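Local coordinates for protein PPR (Rhodospirillum centenum, PDB 1MZU) that probably senses light through a 4'-hydroxycinnamic acid chromophore in this N-terminal photoactive yellow protein domain of a sensor histidine kinase, at residues 42-47 with 65-70; 37-42 with 119-124; 75-80 with 97-102. One frame throughout, in Å; residues are numbered along the deposited sequence.

Contact 1 of 3, residues 42-47 with 65-70; sequences GVIHRY and RNFFTE. With HC4 (4'-hydroxycinnamic acid), chain D.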
loop_
_atom_site.group_PDB
_atom_site.type_symbol
_atom_site.label_atom_id
_atom_site.label_comp_id
_atom_site.label_asym_id
_atom_site.label_seq_id
_atom_site.Cartn_x
_atom_site.Cartn_y
_atom_site.Cartn_z
ATOM N N GLY A 42 6.418 5.447 -6.117
ATOM C CA GLY A 42 5.593 4.253 -6.000
ATOM C C GLY A 42 6.257 2.908 -5.801
ATOM O O GLY A 42 5.556 1.902 -5.698
ATOM N N VAL A 43 7.589 2.889 -5.753
ATOM C CA VAL A 43 8.384 1.665 -5.577
ATOM C C VAL A 43 8.280 1.091 -4.152
ATOM O O VAL A 43 8.443 1.816 -3.177
ATOM C CB VAL A 43 9.879 1.920 -6.014
ATOM C CG1 VAL A 43 10.766 0.686 -5.818
ATOM C CG2 VAL A 43 9.935 2.355 -7.474
ATOM N N ILE A 44 7.955 -0.200 -4.060
ATOM C CA ILE A 44 7.805 -0.932 -2.799
ATOM C C ILE A 44 9.132 -1.239 -2.090
ATOM O O ILE A 44 10.061 -1.792 -2.681
ATOM C CB ILE A 44 6.967 -2.240 -3.007
ATOM C CG1 ILE A 44 5.600 -1.861 -3.588
ATOM C CG2 ILE A 44 6.798 -3.027 -1.673
ATOM C CD1 ILE A 44 4.748 -3.000 -4.038
ATOM N N HIS A 45 9.193 -0.846 -0.819
ATOM C CA HIS A 45 10.362 -1.064 0.018
ATOM C C HIS A 45 10.072 -2.102 1.102
ATOM O O HIS A 45 10.919 -2.951 1.380
ATOM C CB HIS A 45 10.905 0.263 0.577
ATOM C CG HIS A 45 11.546 1.133 -0.465
ATOM N ND1 HIS A 45 12.897 1.104 -0.737
ATOM C CD2 HIS A 45 11.012 2.025 -1.331
ATOM C CE1 HIS A 45 13.166 1.934 -1.728
ATOM N NE2 HIS A 45 12.039 2.507 -2.107
ATOM N N ARG A 46 8.862 -2.072 1.675
ATOM C CA ARG A 46 8.452 -3.053 2.687
ATOM C C ARG A 46 7.080 -3.593 2.329
ATOM O O ARG A 46 6.209 -2.840 1.884
ATOM C CB ARG A 46 8.401 -2.466 4.108
ATOM C CG ARG A 46 9.681 -1.849 4.665
ATOM C CD ARG A 46 10.846 -2.816 4.781
ATOM N NE ARG A 46 12.059 -2.057 5.072
ATOM C CZ ARG A 46 13.006 -1.748 4.188
ATOM N NH1 ARG A 46 12.917 -2.149 2.927
ATOM N NH2 ARG A 46 14.008 -0.957 4.551
ATOM N N TYR A 47 6.874 -4.884 2.590
ATOM C CA TYR A 47 5.616 -5.567 2.276
ATOM C C TYR A 47 5.429 -6.689 3.309
ATOM O O TYR A 47 6.149 -7.697 3.249
ATOM C CB TYR A 47 5.729 -6.156 0.848
ATOM C CG TYR A 47 4.437 -6.593 0.198
ATOM C CD1 TYR A 47 3.652 -5.678 -0.529
ATOM C CD2 TYR A 47 3.985 -7.926 0.297
ATOM C CE1 TYR A 47 2.430 -6.087 -1.149
ATOM C CE2 TYR A 47 2.782 -8.345 -0.307
ATOM C CZ TYR A 47 2.009 -7.425 -1.023
ATOM O OH TYR A 47 0.815 -7.847 -1.553
ATOM N N ARG A 65 9.545 -3.331 -7.038
ATOM C CA ARG A 65 8.613 -3.017 -8.116
ATOM C C ARG A 65 7.657 -1.891 -7.714
ATOM O O ARG A 65 7.452 -1.643 -6.523
ATOM C CB ARG A 65 7.812 -4.268 -8.496
ATOM C CG ARG A 65 8.292 -5.032 -9.734
ATOM C CD ARG A 65 9.690 -5.634 -9.591
ATOM N NE ARG A 65 9.983 -6.589 -10.664
ATOM C CZ ARG A 65 10.425 -6.269 -11.880
ATOM N NH1 ARG A 65 10.643 -5.000 -12.213
ATOM N NH2 ARG A 65 10.642 -7.228 -12.774
ATOM N N ASN A 66 7.086 -1.217 -8.711
ATOM C CA ASN A 66 6.147 -0.119 -8.490
ATOM C C ASN A 66 4.739 -0.629 -8.147
ATOM O O ASN A 66 4.160 -1.428 -8.895
ATOM C CB ASN A 66 6.104 0.795 -9.722
ATOM C CG ASN A 66 5.460 2.161 -9.439
ATOM O OD1 ASN A 66 4.249 2.273 -9.220
ATOM N ND2 ASN A 66 6.270 3.208 -9.486
ATOM N N PHE A 67 4.206 -0.143 -7.020
ATOM C CA PHE A 67 2.871 -0.505 -6.520
ATOM C C PHE A 67 1.746 -0.123 -7.480
ATOM O O PHE A 67 0.885 -0.939 -7.758
ATOM C CB PHE A 67 2.618 0.141 -5.126
ATOM C CG PHE A 67 1.313 -0.267 -4.470
ATOM C CD1 PHE A 67 1.125 -1.574 -3.986
ATOM C CD2 PHE A 67 0.258 0.646 -4.349
ATOM C CE1 PHE A 67 -0.107 -1.971 -3.388
ATOM C CE2 PHE A 67 -0.993 0.267 -3.751
ATOM C CZ PHE A 67 -1.167 -1.046 -3.273
ATOM N N PHE A 68 1.784 1.101 -7.995
ATOM C CA PHE A 68 0.727 1.599 -8.875
ATOM C C PHE A 68 0.777 1.199 -10.344
ATOM O O PHE A 68 -0.262 0.883 -10.934
ATOM C CB PHE A 68 0.593 3.122 -8.736
ATOM C CG PHE A 68 0.419 3.581 -7.316
ATOM C CD1 PHE A 68 -0.829 3.455 -6.673
ATOM C CD2 PHE A 68 1.515 4.087 -6.589
ATOM C CE1 PHE A 68 -0.996 3.825 -5.303
ATOM C CE2 PHE A 68 1.373 4.460 -5.217
ATOM C CZ PHE A 68 0.115 4.329 -4.571
ATOM N N THR A 69 1.978 1.163 -10.916
ATOM C CA THR A 69 2.127 0.811 -12.332
ATOM C C THR A 69 2.304 -0.666 -12.629
ATOM O O THR A 69 1.913 -1.104 -13.702
ATOM C CB THR A 69 3.292 1.577 -13.009
ATOM O OG1 THR A 69 4.532 1.194 -12.408
ATOM C CG2 THR A 69 3.095 3.082 -12.879
ATOM N N GLU A 70 2.886 -1.412 -11.679
ATOM C CA GLU A 70 3.164 -2.848 -11.841
ATOM C C GLU A 70 2.407 -3.854 -10.969
ATOM O O GLU A 70 1.714 -4.714 -11.506
ATOM C CB GLU A 70 4.678 -3.123 -11.719
ATOM C CG GLU A 70 5.556 -2.385 -12.734
ATOM C CD GLU A 70 7.048 -2.482 -12.441
ATOM O OE1 GLU A 70 7.493 -2.003 -11.377
ATOM O OE2 GLU A 70 7.780 -3.035 -13.287
HETATM C C1 HC4 D . -5.517 -4.052 -7.953
HETATM O O1 HC4 D . -4.915 -4.278 -9.054
HETATM C C2 HC4 D . -5.055 -4.494 -6.662
HETATM C C3 HC4 D . -4.024 -5.319 -6.522
HETATM C "C1'" HC4 D . -3.327 -5.577 -5.294
HETATM C "C2'" HC4 D . -2.194 -6.509 -5.304
HETATM C "C3'" HC4 D . -1.438 -6.708 -4.126
HETATM C "C4'" HC4 D . -1.741 -5.949 -2.960
HETATM C "C5'" HC4 D . -2.834 -5.045 -2.955
HETATM C "C6'" HC4 D . -3.585 -4.862 -4.116
HETATM O "O4'" HC4 D . -1.053 -6.101 -1.848
#
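Two backbone hydrogen bonds tie residues 42-47 to 65-70 around a single bridge of Val43 with Asn66. Phe67 N donates to Gly42 O at 2.8 Å, and Ile44 N reaches Arg65 O at 2.9 Å in an almost straight bond (178° at the hydrogen). Gly42 takes backbone angles that suit glycine (phi 98°), and Asn66 OD1 lies close on the side where a CB would point. The amide of Asn66 serves both sides of the joint. Its OD1 caps the helix that starts at Phe67, taking Thr69 N at 3.0 Å from above the carbonyl plane and, more weakly, Phe68 N, while its ND2 donates to Ser41 O. Glu70 OE1 in turn accepts from Asn66 N through its anti lone pair, which fixes the backbone of the capping residue. Apolar contact is lighter. CG1 of Ile44 stands anti to its carbonyl carbon (chi1 -58°), which lays CG1 beside Arg65 O and carries CD1 to the edge of the Phe67 ring, 3.9 Å from Phe67 CD1. Gly42 CA sits at the edge of Phe68. Tyr47 touches the ligand instead: its OH lies 2.6 Å from HC4 O4', near the plane of the tyrosine ring. Tyr47 OH is also hydrogen-bonded to Ser55 OG, and Glu51 OE2 is a further partner of HC4. The N-capped start of helix 67-71, bridged to the beginning of outermost strand 44-47 beside the chromophore, belongs to the PAS fold of photoactive yellow protein.

Contact 2 of 3, residues 37-42 with 119-124; sequences QVDGSG and VPDRYW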
loop_
_atom_site.group_PDB
_atom_site.type_symbol
_atom_site.label_atom_id
_atom_site.label_comp_id
_atom_site.label_asym_id
_atom_site.label_seq_id
_atom_site.Cartn_x
_atom_site.Cartn_y
_atom_site.Cartn_z
ATOM N N GLN A 37 5.139 -0.199 2.433
ATOM C CA GLN A 37 5.937 1.028 2.408
ATOM C C GLN A 37 6.422 1.262 1.000
ATOM O O GLN A 37 7.025 0.384 0.394
ATOM C CB GLN A 37 7.147 0.962 3.338
ATOM C CG GLN A 37 7.872 2.290 3.526
ATOM C CD GLN A 37 9.096 2.167 4.419
ATOM O OE1 GLN A 37 9.098 2.637 5.554
ATOM N NE2 GLN A 37 10.144 1.539 3.906
ATOM N N VAL A 38 6.181 2.468 0.505
ATOM C CA VAL A 38 6.573 2.863 -0.835
ATOM C C VAL A 38 7.342 4.173 -0.789
ATOM O O VAL A 38 7.364 4.846 0.238
ATOM C CB VAL A 38 5.337 3.081 -1.775
ATOM C CG1 VAL A 38 4.681 1.747 -2.149
ATOM C CG2 VAL A 38 4.304 4.012 -1.109
ATOM N N ASP A 39 8.000 4.515 -1.894
ATOM C CA ASP A 39 8.667 5.800 -1.969
ATOM C C ASP A 39 7.781 6.725 -2.789
ATOM O O ASP A 39 6.669 6.324 -3.166
ATOM C CB ASP A 39 10.125 5.732 -2.461
ATOM C CG ASP A 39 10.292 5.071 -3.811
ATOM O OD1 ASP A 39 11.314 4.371 -3.964
ATOM O OD2 ASP A 39 9.460 5.266 -4.736
ATOM N N GLY A 40 8.279 7.923 -3.076
ATOM C CA GLY A 40 7.536 8.918 -3.835
ATOM C C GLY A 40 7.144 8.574 -5.259
ATOM O O GLY A 40 6.178 9.134 -5.780
ATOM N N SER A 41 7.889 7.668 -5.895
ATOM C CA SER A 41 7.571 7.258 -7.260
ATOM C C SER A 41 6.732 5.979 -7.301
ATOM O O SER A 41 6.365 5.507 -8.384
ATOM C CB SER A 41 8.833 7.166 -8.149
ATOM O OG SER A 41 9.759 6.195 -7.696
ATOM N N GLY A 42 6.418 5.447 -6.117
ATOM C CA GLY A 42 5.593 4.253 -6.000
ATOM C C GLY A 42 6.257 2.908 -5.801
ATOM O O GLY A 42 5.556 1.902 -5.698
ATOM N N VAL A 119 10.994 8.169 8.050
ATOM C CA VAL A 119 12.121 8.276 7.125
ATOM C C VAL A 119 11.621 9.133 5.949
ATOM O O VAL A 119 10.468 8.977 5.520
ATOM C CB VAL A 119 12.544 6.863 6.601
ATOM C CG1 VAL A 119 13.835 6.941 5.776
ATOM C CG2 VAL A 119 12.706 5.881 7.758
ATOM N N PRO A 120 12.436 10.109 5.474
ATOM C CA PRO A 120 12.000 10.944 4.344
ATOM C C PRO A 120 11.848 10.134 3.051
ATOM O O PRO A 120 12.498 9.089 2.890
ATOM C CB PRO A 120 13.123 11.974 4.236
ATOM C CG PRO A 120 13.540 12.139 5.650
ATOM C CD PRO A 120 13.627 10.710 6.108
ATOM N N ASP A 121 10.936 10.589 2.182
ATOM C CA ASP A 121 10.621 9.965 0.884
ATOM C C ASP A 121 9.892 8.616 1.035
ATOM O O ASP A 121 9.571 7.979 0.049
ATOM C CB ASP A 121 11.895 9.825 -0.001
ATOM C CG ASP A 121 11.610 9.278 -1.416
ATOM O OD1 ASP A 121 12.364 8.393 -1.880
ATOM O OD2 ASP A 121 10.633 9.725 -2.061
ATOM N N ARG A 122 9.605 8.200 2.268
ATOM C CA ARG A 122 8.908 6.932 2.510
ATOM C C ARG A 122 7.471 7.158 2.966
ATOM O O ARG A 122 7.194 8.106 3.697
ATOM C CB ARG A 122 9.683 6.043 3.496
ATOM C CG ARG A 122 11.073 5.614 3.009
ATOM C CD ARG A 122 11.048 4.965 1.614
ATOM N NE ARG A 122 12.306 5.150 0.887
ATOM C CZ ARG A 122 13.394 4.401 1.052
ATOM N NH1 ARG A 122 13.400 3.399 1.927
ATOM N NH2 ARG A 122 14.478 4.643 0.332
ATOM N N TYR A 123 6.550 6.331 2.464
ATOM C CA TYR A 123 5.122 6.447 2.773
ATOM C C TYR A 123 4.493 5.093 3.071
ATOM O O TYR A 123 4.900 4.073 2.519
ATOM C CB TYR A 123 4.370 7.097 1.595
ATOM C CG TYR A 123 4.935 8.425 1.144
ATOM C CD1 TYR A 123 5.906 8.487 0.114
ATOM C CD2 TYR A 123 4.574 9.624 1.796
ATOM C CE1 TYR A 123 6.518 9.719 -0.249
ATOM C CE2 TYR A 123 5.181 10.870 1.436
ATOM C CZ TYR A 123 6.151 10.902 0.419
ATOM O OH TYR A 123 6.762 12.089 0.077
ATOM N N TRP A 124 3.447 5.116 3.888
ATOM C CA TRP A 124 2.736 3.916 4.300
ATOM C C TRP A 124 1.323 3.808 3.776
ATOM O O TRP A 124 0.604 4.806 3.663
ATOM C CB TRP A 124 2.662 3.833 5.820
ATOM C CG TRP A 124 3.932 3.476 6.485
ATOM C CD1 TRP A 124 4.758 4.314 7.154
ATOM C CD2 TRP A 124 4.536 2.183 6.534
ATOM N NE1 TRP A 124 5.861 3.636 7.617
ATOM C CE2 TRP A 124 5.750 2.320 7.254
ATOM C CE3 TRP A 124 4.170 0.913 6.043
ATOM C CZ2 TRP A 124 6.616 1.227 7.494
ATOM C CZ3 TRP A 124 5.027 -0.178 6.276
ATOM C CH2 TRP A 124 6.238 -0.010 7.000
#
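Val38 O accepts from Tyr123 N at 2.8 Å and also receives the CA-H of Arg122. The return bond from Val38 N to Tyr123 O, 2.9 Å long, completes the hydrogen-bonded pair of the antiparallel strands 34-39 and 122-128. Beyond the strand, Gly40 N donates to Asp121 OD2 at 3.1 Å, arriving from above the carboxylate plane and joining the turn 119-122 to the turn 39-42. Inside the latter, Asp39 OD2 accepts from Ser41 N in an Asx turn and from Val43 N, while its OD1 takes His45 NE2. On the face carrying Gln37 and Trp124, the methylene CB of Gln37 lies over the indole six-membered ring, 3.9 Å from its centroid and 13° off the normal, a CH-pi contact. CG of Gln37 is anti to the backbone N (chi1 -170°), and the extended chain carries OE1 to 3.5 Å from Trp124 CZ2. The indole NE1 turns to Asp21 instead. On the other face Val38 CG2 packs against Tyr123 CB at 4.1 Å, while the phenol ring presents its edge to Gly40 N. Asp39 and Asp121 bring like charges close, OD1 to OD1 4.6 Å. Asp121 has Gly40 N as a donor; the backbone amides and His45 gripping Asp39, with Arg122 NE 5.0 Å from Asp39 OD1, would probably favour an ionised Asp39 despite its neighbour.

Contact 3 of 3, residues 75-80 with 97-102; sequences TNIPAF and FDFVFD. With HC4 (4'-hydroxycinnamic acid), chain D.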
loop_
_atom_site.group_PDB
_atom_site.type_symbol
_atom_site.label_atom_id
_atom_site.label_comp_id
_atom_site.label_asym_id
_atom_site.label_seq_id
_atom_site.Cartn_x
_atom_site.Cartn_y
_atom_site.Cartn_z
ATOM N N THR A 75 -5.445 0.261 -8.591
ATOM C CA THR A 75 -5.342 1.433 -7.730
ATOM C C THR A 75 -4.978 2.697 -8.530
ATOM O O THR A 75 -4.993 3.794 -7.981
ATOM C CB THR A 75 -4.258 1.244 -6.636
ATOM O OG1 THR A 75 -2.951 1.234 -7.228
ATOM C CG2 THR A 75 -4.487 -0.045 -5.853
ATOM N N ASN A 76 -4.683 2.539 -9.824
ATOM C CA ASN A 76 -4.278 3.659 -10.684
ATOM C C ASN A 76 -5.392 4.606 -11.175
ATOM O O ASN A 76 -5.409 5.046 -12.329
ATOM C CB ASN A 76 -3.401 3.149 -11.844
ATOM C CG ASN A 76 -2.228 4.070 -12.157
ATOM O OD1 ASN A 76 -1.808 4.178 -13.309
ATOM N ND2 ASN A 76 -1.692 4.725 -11.139
ATOM N N ILE A 77 -6.310 4.919 -10.262
ATOM C CA ILE A 77 -7.443 5.816 -10.501
ATOM C C ILE A 77 -7.270 7.055 -9.581
ATOM O O ILE A 77 -6.397 7.035 -8.702
ATOM C CB ILE A 77 -8.810 5.079 -10.218
ATOM C CG1 ILE A 77 -8.834 4.424 -8.828
ATOM C CG2 ILE A 77 -9.121 4.086 -11.335
ATOM C CD1 ILE A 77 -10.234 4.017 -8.392
ATOM N N PRO A 78 -8.029 8.169 -9.811
ATOM C CA PRO A 78 -7.868 9.339 -8.932
ATOM C C PRO A 78 -8.206 9.140 -7.449
ATOM O O PRO A 78 -7.659 9.837 -6.597
ATOM C CB PRO A 78 -8.782 10.374 -9.577
ATOM C CG PRO A 78 -8.616 10.079 -11.011
ATOM C CD PRO A 78 -8.748 8.580 -11.038
ATOM N N ALA A 79 -9.052 8.156 -7.147
ATOM C CA ALA A 79 -9.446 7.862 -5.767
ATOM C C ALA A 79 -8.323 7.234 -4.938
ATOM O O ALA A 79 -8.340 7.325 -3.716
ATOM C CB ALA A 79 -10.669 6.948 -5.748
ATOM N N PHE A 80 -7.350 6.614 -5.604
ATOM C CA PHE A 80 -6.235 5.971 -4.906
ATOM C C PHE A 80 -4.871 6.562 -5.278
ATOM O O PHE A 80 -4.239 7.164 -4.416
ATOM C CB PHE A 80 -6.268 4.439 -5.128
ATOM C CG PHE A 80 -5.625 3.600 -4.011
ATOM C CD1 PHE A 80 -4.336 3.886 -3.489
ATOM C CD2 PHE A 80 -6.279 2.444 -3.554
ATOM C CE1 PHE A 80 -3.706 3.027 -2.538
ATOM C CE2 PHE A 80 -5.664 1.570 -2.602
ATOM C CZ PHE A 80 -4.367 1.869 -2.097
ATOM N N PHE A 97 -10.099 6.077 3.180
ATOM C CA PHE A 97 -11.212 5.826 2.251
ATOM C C PHE A 97 -11.502 4.343 2.072
ATOM O O PHE A 97 -10.628 3.509 2.293
ATOM C CB PHE A 97 -10.948 6.476 0.867
ATOM C CG PHE A 97 -9.647 6.042 0.211
ATOM C CD1 PHE A 97 -8.425 6.646 0.575
ATOM C CD2 PHE A 97 -9.640 5.048 -0.789
ATOM C CE1 PHE A 97 -7.209 6.272 -0.046
ATOM C CE2 PHE A 97 -8.434 4.661 -1.419
ATOM C CZ PHE A 97 -7.216 5.277 -1.048
ATOM N N ASP A 98 -12.729 4.034 1.647
ATOM C CA ASP A 98 -13.148 2.655 1.394
ATOM C C ASP A 98 -12.772 2.289 -0.043
ATOM O O ASP A 98 -12.790 3.144 -0.932
ATOM C CB ASP A 98 -14.658 2.478 1.632
ATOM C CG ASP A 98 -15.045 2.568 3.117
ATOM O OD1 ASP A 98 -14.147 2.511 3.991
ATOM O OD2 ASP A 98 -16.252 2.707 3.419
ATOM N N PHE A 99 -12.390 1.033 -0.255
ATOM C CA PHE A 99 -11.965 0.554 -1.570
ATOM C C PHE A 99 -12.258 -0.931 -1.728
ATOM O O PHE A 99 -12.498 -1.635 -0.748
ATOM C CB PHE A 99 -10.450 0.791 -1.733
ATOM C CG PHE A 99 -10.018 1.008 -3.153
ATOM C CD1 PHE A 99 -10.318 2.213 -3.802
ATOM C CD2 PHE A 99 -9.352 -0.009 -3.869
ATOM C CE1 PHE A 99 -9.966 2.411 -5.150
ATOM C CE2 PHE A 99 -8.992 0.169 -5.222
ATOM C CZ PHE A 99 -9.299 1.383 -5.867
ATOM N N VAL A 100 -12.222 -1.392 -2.975
ATOM C CA VAL A 100 -12.466 -2.790 -3.302
ATOM C C VAL A 100 -11.374 -3.270 -4.272
ATOM O O VAL A 100 -11.118 -2.637 -5.302
ATOM C CB VAL A 100 -13.937 -3.011 -3.843
ATOM C CG1 VAL A 100 -14.182 -2.301 -5.180
ATOM C CG2 VAL A 100 -14.264 -4.488 -3.947
ATOM N N PHE A 101 -10.664 -4.320 -3.865
ATOM C CA PHE A 101 -9.598 -4.921 -4.660
ATOM C C PHE A 101 -10.143 -5.992 -5.606
ATOM O O PHE A 101 -10.724 -6.994 -5.161
ATOM C CB PHE A 101 -8.505 -5.497 -3.751
ATOM C CG PHE A 101 -7.552 -4.465 -3.208
ATOM C CD1 PHE A 101 -7.289 -3.285 -3.931
ATOM C CD2 PHE A 101 -6.909 -4.661 -1.967
ATOM C CE1 PHE A 101 -6.402 -2.301 -3.436
ATOM C CE2 PHE A 101 -6.011 -3.680 -1.453
ATOM C CZ PHE A 101 -5.762 -2.491 -2.200
ATOM N N ASP A 102 -9.957 -5.757 -6.910
ATOM C CA ASP A 102 -10.428 -6.652 -7.976
ATOM C C ASP A 102 -9.418 -7.742 -8.349
ATOM O O ASP A 102 -8.692 -7.638 -9.355
ATOM C CB ASP A 102 -10.814 -5.832 -9.217
ATOM C CG ASP A 102 -11.739 -6.586 -10.156
ATOM O OD1 ASP A 102 -12.781 -7.104 -9.681
ATOM O OD2 ASP A 102 -11.426 -6.652 -11.366
HETATM C C1 HC4 D . -5.517 -4.052 -7.953
HETATM O O1 HC4 D . -4.915 -4.278 -9.054
HETATM C C2 HC4 D . -5.055 -4.494 -6.662
HETATM C C3 HC4 D . -4.024 -5.319 -6.522
HETATM C "C1'" HC4 D . -3.327 -5.577 -5.294
HETATM C "C2'" HC4 D . -2.194 -6.509 -5.304
HETATM C "C3'" HC4 D . -1.438 -6.708 -4.126
HETATM C "C4'" HC4 D . -1.741 -5.949 -2.960
HETATM C "C5'" HC4 D . -2.834 -5.045 -2.955
HETATM C "C6'" HC4 D . -3.585 -4.862 -4.116
HETATM O "O4'" HC4 D . -1.053 -6.101 -1.848
#
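Phe80 is wedged among aromatic rings of residues 97-102 on strand 94-102, and here the packing is dense. The edge of Phe97 points at one face of Phe80 in a T-shaped pair, centroids 5.2 Å apart and planes at 85°. Phe80 then turns its own edge to Phe99, setting CD2 over the centre of that ring, with the planes at 87°. Thr75 CB lies over the face of Phe80 opposite Phe97, so the ring is sandwiched as well as edge-bound. Placing CG anti to the backbone N (chi1 -153°) brings the Phe80 ring up to both strand rings, Phe97 over a face and Phe99 at the edge, and Ile112, Met114 and Ile125 of the sheet also touch it. The cluster joins the start of helix 78-89 to an outermost strand of the antiparallel PAS sheet. Phe101 extends it to the chromophore pocket: its CE1 is 4.0 Å from Phe80 CE2 and 3.8 Å from Thr75 CG2, while one face of its ring has HC4 C6' over the centre, 3.6 Å above the plane. An alanine in place of Phe101 is likely to take away the packing of a ring face on the chromophore and leave Thr75 CG2 and Phe80 CE2 without this aromatic neighbour. Toward solvent the contact thins. Exposed Ile77 brings just CD1 to the edge of Phe99, 3.6 Å from CE1. Ala79 contributes its carbonyl rather than its methyl: Ala79 O sits over the rim of the Phe97 ring, 3.5 Å from CE2, and is also weakly hydrogen-bonded to Arg83.

Overall arrangement
All three contacts lie in one PAS domain and reach its five-stranded antiparallel sheet. Contacts 1 and 2 share Gly42 and involve the neighbouring strands 44-47 and 34-39, with centres about 9 Å apart; contact 3 uses strand 94-102 at the opposite border of the sheet, its centre about 15 Å from that of contact 1 and 18 Å from that of contact 2. Along the chain, contacts 1 and 3 follow one another, both nested within the loop closed by contact 2. Phe67 and Phe68 touch Phe80, linking contacts 1 and 3 through helices 67-71 and 78-89. Contacts 1 and 3 both touch the chromophore, so its pocket draws on residues from both outermost strands of the sheet.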